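Local coordinates for DHHA1 domain protein (Clostridium perfringens, PDB 3KEW) that probably edits mischarged tRNA, hydrolysing wrongly attached amino acids from tRNA(Ala) in the manner of the zinc-dependent editing domain of alanyl-tRNA synthetase, at residues Q96-L99 / G100-L103. Sequence-based numbering, arbitrary orientation.
Sequences QQHL and GQHL. With ZN (zinc ion), chain C.
H98 and H102 form the HxxxH zinc motif of the AlaRS-type editing fold, set one turn apart on helix 88-112 and gripping the same zinc ion. Each uses NE2, with H98 NE2 and H102 NE2 both 2.3 Å from the metal. The rings converge on it from different first torsions: H98 has CG anti to the backbone N (chi1 -160°), whereas H102 carries CG beside the backbone N and anti to the carbonyl carbon (chi1 -81°). They cross obliquely, planes at 64°, and the shared metal holds H98 NE2 only 3.4 Å from H102 NE2, without any hydrogen bond between them. On its far side H98 ND1 is hydrogen-bonded to Q46 OE1, a second-shell contact that fixes the ring's rotation. C195 and three waters complete the six ligands. One of these waters, 2.3 Å from zinc, donates to Q101 OE1 at 2.5 Å; the bend of the Q101 chain at chi2 brings OE1 to this first-shell water, which makes Q101 a second-shell residue. Beneath the site the helix runs regularly: H102 N bonds H98 O at 3.2 Å, and L103 N reaches L99 O at 2.8 Å. H199 packs its ring against both histidines. L99 and H102 lean on I187 of strand 184-187, while Q97 and Q101 touch strand 126-131, leaving the zinc-bearing helix buried between these strands.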
loop_
_atom_site.group_PDB
_atom_site.type_symbol
_atom_site.label_atom_id
_atom_site.label_comp_id
_atom_site.label_asym_id
_atom_site.label_seq_id
_atom_site.Cartn_x
_atom_site.Cartn_y
_atom_site.Cartn_z
ATOM N N GLN A 96 -3.730 1.756 5.204
ATOM C CA GLN A 96 -3.372 2.468 6.450
ATOM C C GLN A 96 -2.001 2.077 7.010
ATOM O O GLN A 96 -1.212 2.952 7.391
ATOM C CB GLN A 96 -4.452 2.284 7.533
ATOM C CG GLN A 96 -5.762 2.994 7.231
ATOM C CD GLN A 96 -6.830 2.732 8.264
ATOM O OE1 GLN A 96 -7.122 1.584 8.601
ATOM N NE2 GLN A 96 -7.440 3.796 8.757
ATOM N N GLN A 97 -1.701 0.774 7.048
ATOM C CA GLN A 97 -0.390 0.306 7.557
ATOM C C GLN A 97 0.781 0.776 6.720
ATOM O O GLN A 97 1.850 1.062 7.258
ATOM C CB GLN A 97 -0.318 -1.217 7.688
ATOM C CG GLN A 97 -1.456 -1.869 8.445
ATOM C CD GLN A 97 -1.972 -1.060 9.630
ATOM O OE1 GLN A 97 -1.221 -0.724 10.553
ATOM N NE2 GLN A 97 -3.276 -0.768 9.617
ATOM N N HIS A 98 0.577 0.853 5.403
ATOM C CA HIS A 98 1.638 1.263 4.488
ATOM C C HIS A 98 1.921 2.760 4.600
ATOM O O HIS A 98 3.078 3.160 4.716
ATOM C CB HIS A 98 1.286 0.881 3.045
ATOM C CG HIS A 98 2.465 0.817 2.123
ATOM N ND1 HIS A 98 2.455 0.063 0.970
ATOM C CD2 HIS A 98 3.689 1.403 2.177
ATOM C CE1 HIS A 98 3.614 0.193 0.349
ATOM N NE2 HIS A 98 4.381 0.999 1.061
ATOM N N LEU A 99 0.874 3.582 4.538
ATOM C CA LEU A 99 1.040 5.024 4.718
ATOM C C LEU A 99 1.539 5.325 6.140
ATOM O O LEU A 99 2.359 6.216 6.331
ATOM C CB LEU A 99 -0.264 5.796 4.402
ATOM C CG LEU A 99 -0.288 7.317 4.684
ATOM C CD1 LEU A 99 0.777 8.056 3.888
ATOM C CD2 LEU A 99 -1.645 7.957 4.425
ATOM N N GLY A 100 1.038 4.577 7.124
ATOM C CA GLY A 100 1.538 4.644 8.498
ATOM C C GLY A 100 3.056 4.525 8.603
ATOM O O GLY A 100 3.700 5.336 9.272
ATOM N N GLN A 101 3.623 3.532 7.914
ATOM C CA GLN A 101 5.078 3.394 7.797
ATOM C C GLN A 101 5.748 4.613 7.164
ATOM O O GLN A 101 6.725 5.124 7.713
ATOM C CB GLN A 101 5.455 2.134 7.025
ATOM C CG GLN A 101 6.964 1.950 6.835
ATOM C CD GLN A 101 7.408 2.355 5.456
ATOM O OE1 GLN A 101 6.892 1.835 4.473
ATOM N NE2 GLN A 101 8.352 3.306 5.370
ATOM N N HIS A 102 5.233 5.063 6.020
ATOM C CA HIS A 102 5.779 6.243 5.324
ATOM C C HIS A 102 5.767 7.495 6.207
ATOM O O HIS A 102 6.708 8.302 6.185
ATOM C CB HIS A 102 4.962 6.552 4.058
ATOM C CG HIS A 102 5.313 5.711 2.874
ATOM N ND1 HIS A 102 5.600 6.256 1.642
ATOM C CD2 HIS A 102 5.388 4.367 2.719
ATOM C CE1 HIS A 102 5.855 5.284 0.782
ATOM N NE2 HIS A 102 5.733 4.129 1.410
ATOM N N LEU A 103 4.665 7.667 6.934
ATOM C CA LEU A 103 4.480 8.807 7.832
ATOM C C LEU A 103 5.516 8.836 8.964
ATOM O O LEU A 103 6.181 9.860 9.184
ATOM C CB LEU A 103 3.048 8.823 8.387
ATOM C CG LEU A 103 2.680 9.980 9.322
ATOM C CD1 LEU A 103 2.818 11.332 8.627
ATOM C CD2 LEU A 103 1.269 9.785 9.864
HETATM ZN ZN ZN C . 6.263 2.165 0.352
HETATM O O HOH W 1 7.699 1.892 2.156
HETATM O O HOH W 2 8.183 2.976 -0.456
HETATM O O HOH W 3 7.104 0.035 -0.404
#